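Local coordinates for uncharacterized protein (Acinetobacter baumannii, PDB 4L3U) that is of unknown function, an all-helical member of a family of uncharacterised proteins whose biological role remains to be established, at residues Q79-G84 / S107-V112. Sequence-based numbering, arbitrary orientation. Where two conformers were deposited one is given.
Sequences QVLANG and SFLDIV
Leu81 of helix 74-86 sends one methyl to the base of Phe108 and the other to Leu109 of helix 95-112, an apolar helix-helix contact inside the all-alpha bundle of this five-helix chain. The two segments run in broadly opposite directions, and their nearest alpha carbons, Leu81 CA and Phe108 CA, are 7.9 Å apart. Side chains from both helices close the gap, Leu81 from one and Phe108 and Leu109 from the other. The CB of Leu81 is still 5.4 Å from Leu109 CD2, the nearest atom opposite. With CG anti to the backbone N (chi1 -171°), the chain then reaches out from its own helix, and CG closes to 4.6 Å from the same methyl. At the fork the branches part. CD1 meets the base of the phenylalanine, 3.9 Å from Phe108 CB, and approaches the ring obliquely, 4.4 Å from Phe108 CD2. CD2 turns to Leu109, and the two leucine side chains cross at about a right angle.

The forked end of Leu81 lets it touch two consecutive residues that point in different directions, without a deep interlock; the buried surface is a modest 116 Å². Beyond Leu81, the Phe108 ring enters an aromatic cluster, edge-to-face with Phe26 and Phe105 and inclined to Phe62, which ties the contact to helices 14-27 and 45-68. Leu81 also touches Ser117 and Leu109 touches Leu114, both in the loop after helix 95-112. The interface joins carbon to carbon throughout, with Leu81 and Phe108 buried and Leu109 partly shielded. On Leu109 it is the CD2 branch that makes the tightest approach, 3.6 Å from Leu81 CD2, while Leu109 CD1 stands 5.1 Å from that same methyl.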
# COMPACT_ATOMS: atom_id res chain seq x y z
N GLN A 79 5.36 7.25 -8.09
CA GLN A 79 5.73 8.19 -7.04
C GLN A 79 4.69 8.21 -5.93
O GLN A 79 5.04 8.30 -4.76
CB GLN A 79 5.91 9.59 -7.61
CG GLN A 79 6.21 10.62 -6.54
CD GLN A 79 6.68 11.94 -7.11
OE1 GLN A 79 7.36 11.97 -8.14
NE2 GLN A 79 6.33 13.03 -6.45
N VAL A 80 3.41 8.15 -6.30
CA VAL A 80 2.34 8.11 -5.31
C VAL A 80 2.47 6.85 -4.47
O VAL A 80 2.26 6.87 -3.25
CB VAL A 80 0.95 8.14 -5.99
CG1 VAL A 80 -0.16 7.92 -4.97
CG2 VAL A 80 0.75 9.45 -6.73
N LEU A 81 2.82 5.74 -5.12
CA LEU A 81 3.04 4.48 -4.42
C LEU A 81 4.22 4.61 -3.45
O LEU A 81 4.10 4.28 -2.27
CB LEU A 81 3.32 3.37 -5.43
CG LEU A 81 3.37 1.94 -4.88
CD1 LEU A 81 1.97 1.38 -4.72
CD2 LEU A 81 4.20 1.05 -5.79
N ALA A 82 5.34 5.12 -3.96
CA ALA A 82 6.58 5.24 -3.18
C ALA A 82 6.42 6.18 -1.99
O ALA A 82 6.93 5.92 -0.90
CB ALA A 82 7.72 5.72 -4.08
N ASN A 83 5.72 7.29 -2.21
CA ASN A 83 5.47 8.24 -1.14
C ASN A 83 4.50 7.70 -0.12
O ASN A 83 4.61 7.99 1.06
CB ASN A 83 4.95 9.56 -1.71
CG ASN A 83 6.01 10.32 -2.47
OD1 ASN A 83 7.21 10.17 -2.23
ND2 ASN A 83 5.58 11.15 -3.41
N GLY A 84 3.54 6.90 -0.57
CA GLY A 84 2.55 6.33 0.32
C GLY A 84 3.18 5.35 1.29
O GLY A 84 2.86 5.35 2.48
N SER A 107 -1.81 -4.66 -4.29
CA SER A 107 -3.15 -4.53 -4.84
C SER A 107 -3.29 -3.21 -5.60
O SER A 107 -3.97 -3.15 -6.62
CB SER A 107 -4.21 -4.62 -3.74
OG SER A 107 -4.14 -5.87 -3.07
N PHE A 108 -2.63 -2.17 -5.10
CA PHE A 108 -2.59 -0.88 -5.79
C PHE A 108 -2.01 -1.05 -7.18
O PHE A 108 -2.53 -0.51 -8.14
CB PHE A 108 -1.75 0.15 -5.03
CG PHE A 108 -2.47 0.83 -3.89
CD1 PHE A 108 -3.74 1.36 -4.07
CD2 PHE A 108 -1.86 0.96 -2.65
CE1 PHE A 108 -4.39 1.99 -3.02
CE2 PHE A 108 -2.51 1.59 -1.61
CZ PHE A 108 -3.77 2.10 -1.79
N LEU A 109 -0.92 -1.81 -7.28
CA LEU A 109 -0.27 -2.04 -8.56
C LEU A 109 -1.27 -2.59 -9.56
O LEU A 109 -1.35 -2.14 -10.70
CB LEU A 109 0.91 -3.00 -8.41
CG LEU A 109 2.09 -2.54 -7.56
CD1 LEU A 109 3.15 -3.61 -7.53
CD2 LEU A 109 2.67 -1.25 -8.08
N ASP A 110 -2.05 -3.57 -9.11
CA ASP A 110 -3.05 -4.20 -9.96
C ASP A 110 -4.13 -3.19 -10.35
O ASP A 110 -4.53 -3.13 -11.51
CB ASP A 110 -3.68 -5.39 -9.24
CG ASP A 110 -2.71 -6.54 -9.06
OD1 ASP A 110 -1.95 -6.83 -10.01
OD2 ASP A 110 -2.70 -7.15 -7.98
N ILE A 111 -4.58 -2.39 -9.38
CA ILE A 111 -5.63 -1.40 -9.63
C ILE A 111 -5.22 -0.36 -10.68
O ILE A 111 -5.93 -0.14 -11.65
CB ILE A 111 -6.08 -0.70 -8.32
CG1 ILE A 111 -6.76 -1.72 -7.40
CG2 ILE A 111 -7.04 0.46 -8.60
CD1 ILE A 111 -7.01 -1.22 -6.00
N VAL A 112 -4.07 0.29 -10.47
CA VAL A 112 -3.64 1.39 -11.33
C VAL A 112 -2.88 0.91 -12.57
O VAL A 112 -2.39 1.72 -13.35
CB VAL A 112 -2.76 2.41 -10.57
CG1 VAL A 112 -3.47 2.91 -9.33
CG2 VAL A 112 -1.40 1.79 -10.21